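Local coordinates for protein flavin-dependent monooxygenase, oxygenase subunit HsaA (Rhodococcus sp., PDB 2RFQ) that hydroxylates the steroid catabolite 3-HSA to the catechol 3,4-DHSA with reduced flavin and oxygen, as the oxygenase component of a two-component monooxygenase in cholesterol breakdown, at residues Arg115-Gly126 with His147-Ile158; His237-Met248 with Asp361-Asn371. One frame throughout, in Å; residues are numbered along the deposited sequence.

Interaction 1: residues Arg115-Gly126 with His147-Ile158; sequences RISSSYAPMGAG and HASWAVLGGPVI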
loop_
_atom_site.group_PDB
_atom_site.type_symbol
_atom_site.label_atom_id
_atom_site.label_comp_id
_atom_site.label_asym_id
_atom_site.label_seq_id
_atom_site.Cartn_x
_atom_site.Cartn_y
_atom_site.Cartn_z
ATOM N N ARG A 115 8.589 -31.835 -28.048
ATOM C CA ARG A 115 8.554 -30.935 -26.893
ATOM C C ARG A 115 9.129 -31.614 -25.649
ATOM O O ARG A 115 9.147 -32.854 -25.528
ATOM C CB ARG A 115 7.122 -30.489 -26.607
ATOM C CG ARG A 115 6.577 -29.513 -27.644
ATOM C CD ARG A 115 5.164 -29.087 -27.286
ATOM N NE ARG A 115 4.144 -30.073 -27.639
ATOM C CZ ARG A 115 3.593 -30.175 -28.855
ATOM N NH1 ARG A 115 3.999 -29.387 -29.865
ATOM N NH2 ARG A 115 2.657 -31.097 -29.078
ATOM N N ILE A 116 9.567 -30.769 -24.731
ATOM C CA ILE A 116 10.245 -31.204 -23.505
ATOM C C ILE A 116 9.536 -30.490 -22.360
ATOM O O ILE A 116 9.218 -29.303 -22.494
ATOM C CB ILE A 116 11.739 -30.717 -23.550
ATOM C CG1 ILE A 116 12.484 -31.323 -24.746
ATOM C CG2 ILE A 116 12.506 -31.066 -22.283
ATOM C CD1 ILE A 116 12.650 -30.343 -25.885
ATOM N N SER A 117 9.263 -31.196 -21.257
ATOM C CA SER A 117 8.717 -30.522 -20.061
ATOM C C SER A 117 9.823 -30.443 -19.026
ATOM O O SER A 117 10.925 -30.959 -19.268
ATOM C CB SER A 117 7.454 -31.216 -19.521
ATOM O OG SER A 117 7.746 -32.450 -18.883
ATOM N N SER A 118 9.574 -29.787 -17.896
ATOM C CA SER A 118 10.650 -29.711 -16.902
ATOM C C SER A 118 10.149 -29.735 -15.491
ATOM O O SER A 118 8.956 -29.553 -15.236
ATOM C CB SER A 118 11.440 -28.410 -17.074
ATOM O OG SER A 118 10.601 -27.307 -16.721
ATOM N N SER A 119 11.084 -29.932 -14.571
ATOM C CA SER A 119 10.837 -29.605 -13.173
ATOM C C SER A 119 12.217 -29.310 -12.625
ATOM O O SER A 119 13.023 -30.219 -12.467
ATOM C CB SER A 119 10.171 -30.774 -12.444
ATOM O OG SER A 119 9.958 -30.471 -11.065
ATOM N N TYR A 120 12.515 -28.029 -12.408
ATOM C CA TYR A 120 13.914 -27.663 -12.088
ATOM C C TYR A 120 14.256 -27.674 -10.609
ATOM O O TYR A 120 15.450 -27.707 -10.244
ATOM C CB TYR A 120 14.274 -26.305 -12.697
ATOM C CG TYR A 120 14.351 -26.277 -14.206
ATOM C CD1 TYR A 120 15.296 -27.044 -14.903
ATOM C CD2 TYR A 120 13.491 -25.455 -14.945
ATOM C CE1 TYR A 120 15.361 -26.983 -16.317
ATOM C CE2 TYR A 120 13.550 -25.384 -16.333
ATOM C CZ TYR A 120 14.491 -26.162 -17.020
ATOM O OH TYR A 120 14.584 -26.097 -18.401
ATOM N N ALA A 121 13.233 -27.673 -9.749
ATOM C CA ALA A 121 13.460 -27.763 -8.306
ATOM C C ALA A 121 14.041 -29.136 -7.970
ATOM O O ALA A 121 13.701 -30.129 -8.620
ATOM C CB ALA A 121 12.158 -27.565 -7.549
ATOM N N PRO A 122 14.925 -29.213 -6.961
ATOM C CA PRO A 122 15.532 -30.513 -6.706
ATOM C C PRO A 122 14.563 -31.459 -6.016
ATOM O O PRO A 122 14.336 -31.351 -4.806
ATOM C CB PRO A 122 16.710 -30.189 -5.777
ATOM C CG PRO A 122 16.331 -28.902 -5.097
ATOM C CD PRO A 122 15.423 -28.157 -6.051
HETATM N N MSE A 123 13.985 -32.365 -6.796
HETATM C CA MSE A 123 13.072 -33.378 -6.272
HETATM C C MSE A 123 13.524 -34.781 -6.666
HETATM O O MSE A 123 12.739 -35.745 -6.668
HETATM C CB MSE A 123 11.631 -33.063 -6.701
HETATM C CG MSE A 123 11.125 -31.814 -6.003
HETATM SE SE MSE A 123 9.254 -31.414 -6.433
HETATM C CE MSE A 123 9.547 -30.261 -7.941
ATOM N N GLY A 124 14.820 -34.883 -6.970
ATOM C CA GLY A 124 15.463 -36.145 -7.267
ATOM C C GLY A 124 16.959 -35.906 -7.353
ATOM O O GLY A 124 17.425 -34.800 -7.099
ATOM N N ALA A 125 17.706 -36.944 -7.705
ATOM C CA ALA A 125 19.164 -36.850 -7.729
ATOM C C ALA A 125 19.721 -37.906 -8.657
ATOM O O ALA A 125 19.036 -38.897 -8.960
ATOM C CB ALA A 125 19.741 -37.019 -6.305
ATOM N N GLY A 126 20.976 -37.708 -9.077
ATOM C CA GLY A 126 21.650 -38.633 -9.972
ATOM C C GLY A 126 22.956 -39.113 -9.364
ATOM O O GLY A 126 23.803 -38.308 -8.999
ATOM N N HIS A 147 2.178 -33.078 -22.720
ATOM C CA HIS A 147 2.387 -32.600 -24.086
ATOM C C HIS A 147 3.826 -32.689 -24.531
ATOM O O HIS A 147 4.192 -32.095 -25.544
ATOM C CB HIS A 147 1.884 -31.164 -24.208
ATOM C CG HIS A 147 0.401 -31.066 -24.081
ATOM N ND1 HIS A 147 -0.452 -31.633 -25.005
ATOM C CD2 HIS A 147 -0.385 -30.498 -23.132
ATOM C CE1 HIS A 147 -1.705 -31.407 -24.636
ATOM N NE2 HIS A 147 -1.688 -30.717 -23.505
ATOM N N ALA A 148 4.635 -33.428 -23.776
ATOM C CA ALA A 148 6.067 -33.532 -24.067
ATOM C C ALA A 148 6.464 -34.992 -24.082
ATOM O O ALA A 148 5.778 -35.824 -23.484
ATOM C CB ALA A 148 6.885 -32.773 -22.989
ATOM N N SER A 149 7.572 -35.301 -24.750
ATOM C CA SER A 149 8.056 -36.687 -24.830
ATOM C C SER A 149 9.444 -36.835 -24.206
ATOM O O SER A 149 10.047 -37.916 -24.262
ATOM C CB SER A 149 8.021 -37.218 -26.273
ATOM O OG SER A 149 8.825 -36.425 -27.094
ATOM N N TRP A 150 9.928 -35.749 -23.598
ATOM C CA TRP A 150 11.157 -35.729 -22.798
ATOM C C TRP A 150 10.948 -34.778 -21.639
ATOM O O TRP A 150 10.086 -33.892 -21.703
ATOM C CB TRP A 150 12.321 -35.137 -23.594
ATOM C CG TRP A 150 12.792 -36.008 -24.740
ATOM C CD1 TRP A 150 12.189 -36.127 -25.965
ATOM C CD2 TRP A 150 13.957 -36.851 -24.779
ATOM N NE1 TRP A 150 12.898 -36.992 -26.755
ATOM C CE2 TRP A 150 13.987 -37.453 -26.058
ATOM C CE3 TRP A 150 14.981 -37.154 -23.857
ATOM C CZ2 TRP A 150 15.001 -38.353 -26.451
ATOM C CZ3 TRP A 150 16.002 -38.054 -24.247
ATOM C CH2 TRP A 150 15.989 -38.637 -25.540
ATOM N N ALA A 151 11.753 -34.938 -20.592
ATOM C CA ALA A 151 11.754 -33.964 -19.489
ATOM C C ALA A 151 13.169 -33.594 -19.143
ATOM O O ALA A 151 14.078 -34.422 -19.273
ATOM C CB ALA A 151 11.052 -34.529 -18.260
ATOM N N VAL A 152 13.365 -32.341 -18.731
ATOM C CA VAL A 152 14.626 -31.951 -18.103
ATOM C C VAL A 152 14.355 -31.689 -16.630
ATOM O O VAL A 152 13.441 -30.928 -16.251
ATOM C CB VAL A 152 15.297 -30.742 -18.789
ATOM C CG1 VAL A 152 15.876 -31.157 -20.138
ATOM C CG2 VAL A 152 14.318 -29.568 -18.944
ATOM N N LEU A 153 15.118 -32.396 -15.803
ATOM C CA LEU A 153 14.806 -32.537 -14.393
ATOM C C LEU A 153 15.988 -32.085 -13.564
ATOM O O LEU A 153 17.093 -32.606 -13.729
ATOM C CB LEU A 153 14.440 -34.003 -14.096
ATOM C CG LEU A 153 13.221 -34.515 -14.897
ATOM C CD1 LEU A 153 13.045 -36.013 -14.701
ATOM C CD2 LEU A 153 11.973 -33.764 -14.499
ATOM N N GLY A 154 15.760 -31.087 -12.703
ATOM C CA GLY A 154 16.858 -30.462 -11.942
ATOM C C GLY A 154 17.196 -31.244 -10.681
ATOM O O GLY A 154 16.314 -31.699 -9.944
ATOM N N GLY A 155 18.482 -31.422 -10.414
ATOM C CA GLY A 155 18.849 -32.075 -9.173
ATOM C C GLY A 155 20.342 -32.141 -8.989
ATOM O O GLY A 155 21.099 -31.819 -9.919
ATOM N N PRO A 156 20.770 -32.553 -7.789
ATOM C CA PRO A 156 22.193 -32.727 -7.563
ATOM C C PRO A 156 22.722 -34.019 -8.171
ATOM O O PRO A 156 21.988 -35.014 -8.330
ATOM C CB PRO A 156 22.294 -32.791 -6.035
ATOM C CG PRO A 156 21.022 -33.478 -5.632
ATOM C CD PRO A 156 19.975 -32.911 -6.598
ATOM N N VAL A 157 24.008 -33.986 -8.516
ATOM C CA VAL A 157 24.792 -35.181 -8.810
ATOM C C VAL A 157 25.392 -35.678 -7.502
ATOM O O VAL A 157 25.952 -34.888 -6.733
ATOM C CB VAL A 157 25.934 -34.867 -9.818
ATOM C CG1 VAL A 157 27.011 -35.988 -9.833
ATOM C CG2 VAL A 157 25.371 -34.637 -11.194
ATOM N N ILE A 158 25.256 -36.984 -7.257
ATOM C CA ILE A 158 25.775 -37.614 -6.050
ATOM C C ILE A 158 27.031 -38.428 -6.373
ATOM O O ILE A 158 27.026 -39.309 -7.236
ATOM C CB ILE A 158 24.685 -38.482 -5.364
ATOM C CG1 ILE A 158 23.384 -37.669 -5.129
ATOM C CG2 ILE A 158 25.223 -39.110 -4.072
ATOM C CD1 ILE A 158 23.517 -36.485 -4.140
HETATM O O HOH W 1 6.724 -34.255 -28.044
HETATM O O HOH W 2 0.567 -32.485 -27.436
#

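Interaction 2: residues His237-Met248 with Asp361-Asn371; sequences HPTTISAPIVGM and DAHAGRVHAAN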
loop_
_atom_site.group_PDB
_atom_site.type_symbol
_atom_site.label_atom_id
_atom_site.label_comp_id
_atom_site.label_asym_id
_atom_site.label_seq_id
_atom_site.Cartn_x
_atom_site.Cartn_y
_atom_site.Cartn_z
ATOM N N HIS A 237 14.975 -17.796 -17.302
ATOM C CA HIS A 237 13.960 -18.687 -16.696
ATOM C C HIS A 237 12.981 -17.877 -15.841
ATOM O O HIS A 237 11.763 -17.965 -16.054
ATOM C CB HIS A 237 14.622 -19.845 -15.963
ATOM C CG HIS A 237 13.667 -20.708 -15.201
ATOM N ND1 HIS A 237 12.563 -21.296 -15.784
ATOM C CD2 HIS A 237 13.644 -21.066 -13.895
ATOM C CE1 HIS A 237 11.904 -21.988 -14.869
ATOM N NE2 HIS A 237 12.537 -21.860 -13.715
ATOM N N PRO A 238 13.490 -17.048 -14.910
ATOM C CA PRO A 238 12.493 -16.256 -14.166
ATOM C C PRO A 238 11.595 -15.349 -15.041
ATOM O O PRO A 238 10.408 -15.175 -14.740
ATOM C CB PRO A 238 13.349 -15.438 -13.186
ATOM C CG PRO A 238 14.551 -16.337 -12.952
ATOM C CD PRO A 238 14.847 -16.844 -14.369
ATOM N N THR A 239 12.135 -14.788 -16.119
ATOM C CA THR A 239 11.285 -13.971 -17.019
ATOM C C THR A 239 10.206 -14.860 -17.688
ATOM O O THR A 239 9.068 -14.415 -17.898
ATOM C CB THR A 239 12.138 -13.222 -18.057
ATOM O OG1 THR A 239 13.033 -12.343 -17.358
ATOM C CG2 THR A 239 11.254 -12.373 -19.020
ATOM N N THR A 240 10.556 -16.121 -17.969
ATOM C CA THR A 240 9.558 -17.087 -18.502
ATOM C C THR A 240 8.393 -17.352 -17.528
ATOM O O THR A 240 7.286 -17.695 -17.939
ATOM C CB THR A 240 10.210 -18.371 -19.055
ATOM O OG1 THR A 240 9.929 -18.457 -20.473
ATOM C CG2 THR A 240 9.648 -19.618 -18.409
ATOM N N ILE A 241 8.651 -17.136 -16.238
ATOM C CA ILE A 241 7.666 -17.260 -15.188
ATOM C C ILE A 241 6.865 -15.967 -14.992
ATOM O O ILE A 241 5.657 -16.018 -14.726
ATOM C CB ILE A 241 8.388 -17.701 -13.860
ATOM C CG1 ILE A 241 9.064 -19.058 -14.062
ATOM C CG2 ILE A 241 7.461 -17.576 -12.624
ATOM C CD1 ILE A 241 8.121 -20.168 -14.622
ATOM N N SER A 242 7.510 -14.818 -15.116
ATOM C CA SER A 242 6.776 -13.555 -14.945
ATOM C C SER A 242 5.977 -13.166 -16.191
ATOM O O SER A 242 4.879 -12.619 -16.077
ATOM C CB SER A 242 7.720 -12.391 -14.564
ATOM O OG SER A 242 8.315 -12.642 -13.299
ATOM N N ALA A 243 6.543 -13.405 -17.377
ATOM C CA ALA A 243 5.874 -12.955 -18.624
ATOM C C ALA A 243 4.418 -13.428 -18.754
ATOM O O ALA A 243 3.545 -12.619 -19.099
ATOM C CB ALA A 243 6.708 -13.339 -19.861
ATOM N N PRO A 244 4.127 -14.715 -18.474
ATOM C CA PRO A 244 2.716 -15.144 -18.578
ATOM C C PRO A 244 1.825 -14.470 -17.531
ATOM O O PRO A 244 0.685 -14.182 -17.809
ATOM C CB PRO A 244 2.771 -16.673 -18.412
ATOM C CG PRO A 244 4.104 -16.965 -17.765
ATOM C CD PRO A 244 5.029 -15.829 -18.101
ATOM N N ILE A 245 2.368 -14.177 -16.349
ATOM C CA ILE A 245 1.559 -13.502 -15.329
ATOM C C ILE A 245 1.252 -12.073 -15.767
ATOM O O ILE A 245 0.112 -11.605 -15.632
ATOM C CB ILE A 245 2.209 -13.583 -13.958
ATOM C CG1 ILE A 245 2.356 -15.064 -13.559
ATOM C CG2 ILE A 245 1.377 -12.820 -12.936
ATOM C CD1 ILE A 245 3.225 -15.291 -12.274
ATOM N N VAL A 246 2.268 -11.375 -16.290
ATOM C CA VAL A 246 2.028 -10.076 -16.928
ATOM C C VAL A 246 0.938 -10.186 -18.030
ATOM O O VAL A 246 0.001 -9.391 -18.070
ATOM C CB VAL A 246 3.337 -9.446 -17.455
ATOM C CG1 VAL A 246 3.041 -8.143 -18.213
ATOM C CG2 VAL A 246 4.270 -9.188 -16.258
ATOM N N GLY A 247 1.057 -11.181 -18.905
ATOM C CA GLY A 247 0.042 -11.411 -19.950
ATOM C C GLY A 247 -1.357 -11.638 -19.367
ATOM O O GLY A 247 -2.340 -11.107 -19.898
HETATM N N MSE A 248 -1.446 -12.412 -18.285
HETATM C CA MSE A 248 -2.720 -12.618 -17.582
HETATM C C MSE A 248 -3.315 -11.272 -17.153
HETATM O O MSE A 248 -4.536 -11.062 -17.259
HETATM C CB MSE A 248 -2.535 -13.559 -16.382
HETATM C CG MSE A 248 -2.301 -14.993 -16.824
HETATM SE SE MSE A 248 -1.895 -16.005 -15.168
HETATM C CE MSE A 248 -0.411 -17.137 -15.838
ATOM N N ASP A 361 -5.559 -17.671 -11.397
ATOM C CA ASP A 361 -4.380 -18.104 -12.168
ATOM C C ASP A 361 -3.098 -17.335 -11.794
ATOM O O ASP A 361 -2.023 -17.941 -11.643
ATOM C CB ASP A 361 -4.664 -17.965 -13.662
ATOM C CG ASP A 361 -5.586 -19.059 -14.203
ATOM O OD1 ASP A 361 -5.946 -20.014 -13.481
ATOM O OD2 ASP A 361 -6.000 -18.944 -15.387
ATOM N N ALA A 362 -3.218 -16.009 -11.679
ATOM C CA ALA A 362 -2.051 -15.156 -11.339
ATOM C C ALA A 362 -1.580 -15.475 -9.933
ATOM O O ALA A 362 -0.375 -15.587 -9.679
ATOM C CB ALA A 362 -2.398 -13.663 -11.491
ATOM N N HIS A 363 -2.527 -15.673 -9.010
ATOM C CA HIS A 363 -2.127 -15.987 -7.640
ATOM C C HIS A 363 -1.479 -17.360 -7.533
ATOM O O HIS A 363 -0.603 -17.599 -6.680
ATOM C CB HIS A 363 -3.311 -15.825 -6.687
ATOM C CG HIS A 363 -3.579 -14.405 -6.339
ATOM N ND1 HIS A 363 -2.910 -13.750 -5.320
ATOM C CD2 HIS A 363 -4.388 -13.486 -6.917
ATOM C CE1 HIS A 363 -3.325 -12.494 -5.266
ATOM N NE2 HIS A 363 -4.214 -12.305 -6.230
ATOM N N ALA A 364 -1.834 -18.255 -8.457
ATOM C CA ALA A 364 -1.203 -19.558 -8.464
ATOM C C ALA A 364 0.203 -19.439 -9.034
ATOM O O ALA A 364 1.149 -20.019 -8.481
ATOM C CB ALA A 364 -2.026 -20.570 -9.250
ATOM N N GLY A 365 0.350 -18.685 -10.124
ATOM C CA GLY A 365 1.673 -18.506 -10.762
ATOM C C GLY A 365 2.653 -17.858 -9.780
ATOM O O GLY A 365 3.859 -18.107 -9.814
ATOM N N ARG A 366 2.111 -17.020 -8.895
ATOM C CA ARG A 366 2.895 -16.276 -7.911
ATOM C C ARG A 366 3.755 -17.183 -7.028
ATOM O O ARG A 366 4.794 -16.747 -6.531
ATOM C CB ARG A 366 1.943 -15.435 -7.059
ATOM C CG ARG A 366 2.595 -14.780 -5.815
ATOM C CD ARG A 366 3.666 -13.730 -6.165
ATOM N NE ARG A 366 4.129 -13.145 -4.913
ATOM C CZ ARG A 366 5.003 -13.714 -4.092
ATOM N NH1 ARG A 366 5.286 -13.101 -2.935
ATOM N NH2 ARG A 366 5.587 -14.879 -4.395
ATOM N N VAL A 367 3.334 -18.446 -6.834
ATOM C CA VAL A 367 4.019 -19.332 -5.867
ATOM C C VAL A 367 5.361 -19.869 -6.361
ATOM O O VAL A 367 6.145 -20.435 -5.581
ATOM C CB VAL A 367 3.137 -20.500 -5.391
ATOM C CG1 VAL A 367 1.742 -19.987 -4.948
ATOM C CG2 VAL A 367 3.071 -21.591 -6.467
ATOM N N HIS A 368 5.609 -19.759 -7.662
ATOM C CA HIS A 368 6.869 -20.253 -8.236
ATOM C C HIS A 368 8.084 -19.657 -7.502
ATOM O O HIS A 368 8.094 -18.470 -7.168
ATOM C CB HIS A 368 6.915 -19.910 -9.741
ATOM C CG HIS A 368 7.958 -20.670 -10.490
ATOM N ND1 HIS A 368 9.300 -20.364 -10.414
ATOM C CD2 HIS A 368 7.855 -21.743 -11.316
ATOM C CE1 HIS A 368 9.983 -21.219 -11.162
ATOM N NE2 HIS A 368 9.130 -22.062 -11.723
ATOM N N ALA A 369 9.107 -20.488 -7.267
ATOM C CA ALA A 369 10.316 -20.026 -6.577
ATOM C C ALA A 369 10.885 -18.772 -7.207
ATOM O O ALA A 369 11.426 -17.913 -6.493
ATOM C CB ALA A 369 11.385 -21.104 -6.571
ATOM N N ALA A 370 10.801 -18.689 -8.542
ATOM C CA ALA A 370 11.402 -17.563 -9.268
ATOM C C ALA A 370 10.628 -16.241 -9.089
ATOM O O ALA A 370 11.114 -15.170 -9.495
ATOM C CB ALA A 370 11.560 -17.912 -10.767
ATOM N N ASN A 371 9.429 -16.315 -8.493
ATOM C CA ASN A 371 8.654 -15.115 -8.170
ATOM C C ASN A 371 8.837 -14.613 -6.739
ATOM O O ASN A 371 8.331 -13.532 -6.402
ATOM C CB ASN A 371 7.152 -15.332 -8.400
ATOM C CG ASN A 371 6.758 -15.313 -9.859
ATOM O OD1 ASN A 371 5.824 -16.048 -10.280
ATOM N ND2 ASN A 371 7.410 -14.493 -10.628
#

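Interaction 1: residues Arg115-Gly126 with His147-Ile158
S117 and S119 pair with the strand 150-158 in parallel register, and backbone hydrogen bonds carry most of the contact. S117 N bonds to W150 O at 2.9 Å, and V152 N returns to S117 O. S119 N then takes V152 O, and G154 N closes on S119 O at 2.9 Å, nearly straight at the hydrogen (175°). The chain leaves the sheet at Y120-M123 and rejoins the same strand further on. There G126 N bonds to P156 O and I158 N to G126 O. G154 and G155 lie where the turn passes close; a CB on G154 would clash with Y120 O.

R115 supplies the polar side-chain bond. Its chain bends at chi3 (-79°), which brings NE to H147 O at 2.9 Å, in the carbonyl plane. One water joins R115 NH2 to H147 ND1, while H147 NE2 bonds to I36 O; another water joins R115 N to S149 OG.

V152 sits between neighbours on one face of the sheet. Its CG1 meets I116 CG2 at 4.0 Å, and its CG2 reaches S118 CB and Y120 OH. The Y120 ring lies beside V152, pointing the same way, with S118 CB over one ring face, toward its rim; its hydroxyl bonds to H95. Further along, A125 CB touches P156 CG at 3.8 Å and I158 CG1 at 3.9 Å.

This is the beta domain of the acyl-CoA dehydrogenase fold. S118, S119 and Y120 belong to the FMN site by similarity, so the strand end and turn probably form part of the flavin pocket.

Interaction 2: residues His237-Met248 with Asp361-Asn371
I241 packs against H368 and A370, joining the helix 237-248 to the segment 365-371. From its CB, I241 sends CG2 to the CB of H368 at 3.7 Å and to the side chain of N371. The other branch starts with CG1 anti to the carbonyl carbon (chi1 -61°). This sets CG1 over the centre of the H368 ring, 3.7 Å from the centroid, a CH-pi contact 9° off the ring normal. A370 CB lies 4.3 Å from the same CG1. The tip, CD1, stays over that face and meets H368 NE2 at 3.6 Å.

H368 is held at its edge too. A370 N donates to H368 ND1 at 2.9 Å, close to the ring plane, which probably fixes the ring's rotation. The H237 ring comes near the CE1 edge, its plane turned 68° from that of H368. An alanine in place of H368 would probably leave the I241 branch without its ring face and A370 N without its acceptor.

The helices themselves run nearly antiparallel. I245 CG2 rests on A362 CB at 4.1 Å, and I245 CD1 reaches the backbone of G365. The selenium of M248 meets D361 CB at 3.7 Å, the two side chains crossing at about a right angle. P238 CB packs on A370 CB.

Apolar branches carry this buried contact, with one internal N-H to nitrogen bond setting the histidine. H368 and A369 are FMN-site residues by similarity. The chemistry implies a ring probably held by I241 on its face and A370 N at its edge, probably at the flavin pocket.

How the interactions relate
Interaction 1 lies in the beta domain, and interaction 2 in the helical C-terminal domain. Their centres are about 19 Å apart, yet they touch: the side chains of Y120 of interaction 1 and H237 of interaction 2 are about 4 Å apart, and the two rings meet edge-to-face. W233 also stacks on H237 and meets Y120 edge-to-face. Both contacts hold FMN-site residues by similarity, and the side chains of Y120 and H368 approach to about 6 Å. The flavin pocket is therefore probably built from both domains along this seam. Two pyridinium sulfonate molecules lie elsewhere, one about 9 Å from the side chain of S149 and another about 12 Å from that of D361.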